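Local coordinates for protein glycerol dehydratase (Clostridium butyricum, PDB 1R9D) that probably dehydrates glycerol without coenzyme B12, as a glycine radical enzyme of the pyruvate formate lyase-like family, at residues 132-137 / 513-518. Sequence-based numbering, arbitrary orientation.
Sequences SELATS and HAERAP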
loop_
_atom_site.group_PDB
_atom_site.type_symbol
_atom_site.label_atom_id
_atom_site.label_comp_id
_atom_site.label_asym_id
_atom_site.label_seq_id
_atom_site.Cartn_x
_atom_site.Cartn_y
_atom_site.Cartn_z
ATOM N N SER A 132 -14.240 -4.766 0.696
ATOM C CA SER A 132 -14.718 -6.066 1.178
ATOM C C SER A 132 -13.952 -7.238 0.564
ATOM O O SER A 132 -13.583 -8.185 1.256
ATOM C CB SER A 132 -16.220 -6.243 0.888
ATOM O OG SER A 132 -16.494 -6.331 -0.507
ATOM N N GLU A 133 -13.694 -7.170 -0.737
ATOM C CA GLU A 133 -12.983 -8.261 -1.393
ATOM C C GLU A 133 -11.526 -8.367 -0.937
ATOM O O GLU A 133 -11.005 -9.468 -0.766
ATOM C CB GLU A 133 -13.108 -8.100 -2.915
ATOM C CG GLU A 133 -14.578 -8.206 -3.341
ATOM C CD GLU A 133 -14.856 -7.737 -4.757
ATOM O OE1 GLU A 133 -15.033 -8.601 -5.647
ATOM O OE2 GLU A 133 -14.903 -6.505 -4.975
ATOM N N LEU A 134 -10.875 -7.230 -0.713
ATOM C CA LEU A 134 -9.490 -7.251 -0.243
ATOM C C LEU A 134 -9.448 -7.757 1.206
ATOM O O LEU A 134 -8.548 -8.504 1.582
ATOM C CB LEU A 134 -8.880 -5.850 -0.327
ATOM C CG LEU A 134 -7.447 -5.702 0.195
ATOM C CD1 LEU A 134 -6.509 -6.598 -0.597
ATOM C CD2 LEU A 134 -7.020 -4.249 0.085
ATOM N N ALA A 135 -10.429 -7.352 2.011
ATOM C CA ALA A 135 -10.496 -7.774 3.412
ATOM C C ALA A 135 -10.526 -9.294 3.506
ATOM O O ALA A 135 -9.816 -9.889 4.320
ATOM C CB ALA A 135 -11.734 -7.187 4.084
ATOM N N THR A 136 -11.352 -9.925 2.675
ATOM C CA THR A 136 -11.444 -11.382 2.673
ATOM C C THR A 136 -10.115 -12.019 2.265
ATOM O O THR A 136 -9.703 -13.041 2.826
ATOM C CB THR A 136 -12.563 -11.861 1.718
ATOM O OG1 THR A 136 -13.836 -11.507 2.272
ATOM C CG2 THR A 136 -12.504 -13.369 1.526
ATOM N N SER A 137 -9.433 -11.416 1.297
ATOM C CA SER A 137 -8.152 -11.947 0.848
ATOM C C SER A 137 -7.102 -11.924 1.958
ATOM O O SER A 137 -6.213 -12.773 1.989
ATOM C CB SER A 137 -7.639 -11.154 -0.358
ATOM O OG SER A 137 -8.516 -11.292 -1.464
ATOM N N HIS A 513 -9.507 -1.020 4.366
ATOM C CA HIS A 513 -9.980 0.354 4.251
ATOM C C HIS A 513 -8.814 1.310 4.061
ATOM O O HIS A 513 -8.911 2.278 3.308
ATOM C CB HIS A 513 -10.781 0.760 5.491
ATOM C CG HIS A 513 -12.222 0.359 5.431
ATOM N ND1 HIS A 513 -13.159 1.068 4.710
ATOM C CD2 HIS A 513 -12.880 -0.696 5.968
ATOM C CE1 HIS A 513 -14.332 0.467 4.806
ATOM N NE2 HIS A 513 -14.190 -0.605 5.564
ATOM N N ALA A 514 -7.708 1.042 4.745
ATOM C CA ALA A 514 -6.533 1.896 4.626
ATOM C C ALA A 514 -5.908 1.782 3.239
ATOM O O ALA A 514 -5.451 2.775 2.665
ATOM C CB ALA A 514 -5.502 1.522 5.687
ATOM N N GLU A 515 -5.905 0.568 2.699
ATOM C CA GLU A 515 -5.305 0.311 1.394
ATOM C C GLU A 515 -6.145 0.792 0.219
ATOM O O GLU A 515 -5.603 1.294 -0.767
ATOM C CB GLU A 515 -5.024 -1.189 1.241
ATOM C CG GLU A 515 -4.164 -1.562 0.043
ATOM C CD GLU A 515 -3.690 -3.011 0.095
ATOM O OE1 GLU A 515 -3.412 -3.505 1.214
ATOM O OE2 GLU A 515 -3.581 -3.650 -0.981
ATOM N N ARG A 516 -7.463 0.656 0.321
ATOM C CA ARG A 516 -8.332 1.049 -0.783
ATOM C C ARG A 516 -9.280 2.222 -0.576
ATOM O O ARG A 516 -9.752 2.806 -1.556
ATOM C CB ARG A 516 -9.121 -0.170 -1.264
ATOM C CG ARG A 516 -8.235 -1.213 -1.924
ATOM C CD ARG A 516 -9.019 -2.385 -2.496
ATOM N NE ARG A 516 -8.129 -3.285 -3.227
ATOM C CZ ARG A 516 -8.523 -4.367 -3.890
ATOM N NH1 ARG A 516 -9.807 -4.703 -3.923
ATOM N NH2 ARG A 516 -7.629 -5.109 -4.533
ATOM N N ALA A 517 -9.565 2.582 0.672
ATOM C CA ALA A 517 -10.472 3.696 0.915
ATOM C C ALA A 517 -10.060 4.702 1.995
ATOM O O ALA A 517 -10.830 4.988 2.914
ATOM C CB ALA A 517 -11.890 3.163 1.207
ATOM N N PRO A 518 -8.832 5.236 1.914
ATOM C CA PRO A 518 -8.446 6.215 2.935
ATOM C C PRO A 518 -9.287 7.454 2.605
ATOM O O PRO A 518 -9.495 7.756 1.428
ATOM C CB PRO A 518 -6.950 6.398 2.684
ATOM C CG PRO A 518 -6.831 6.175 1.202
ATOM C CD PRO A 518 -7.723 4.974 0.981
#
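Leu134 reaches from the short helix 131-138 to Glu515 and Arg516, in the last turn of the long helix 484-516. Both helices belong to the pyruvate formate lyase-like part of this probable glycyl radical enzyme. The contact is helix-to-helix packing beside the second subunit. Leu134 is buried and supplies nearly all of the surface its helix buries here. Its CG lies anti to the backbone N (chi1 177°), which carries the branched end across to the other helix. Methyl CD2 does most of the touching. It sits between two neighbouring side chains, 3.6 Å from Glu515 CD and 3.6 Å from Arg516 NE. Pro46 of the second subunit packs on Leu134 as well.

Glu515 runs extended and crosses the leucine at about a right angle. Its aliphatic part adds to the packing, with Glu515 CB 3.8 Å from Leu134 CD2. Glu515 OE1 is hydrogen-bonded to the hydroxyl of Tyr138, at the end of helix 131-138. Arg516 is extended from CG to NE, and its CG and CD methylenes also lie against CD2.

The guanidinium is gripped at both terminal nitrogens. Arg516 NH1 bonds to the carbonyl oxygens of Gly128 and Thr130, just before helix 131-138. Arg516 NH2 bonds to Glu43 O of the second subunit, so one side chain joins the end of helix 484-516 both to the residues leading into helix 131-138 and to the other subunit. These bonds probably fix the rotation of the flat group. One face of it is covered by Leu134 CB, 3.7 Å above the plane and displaced toward the rim.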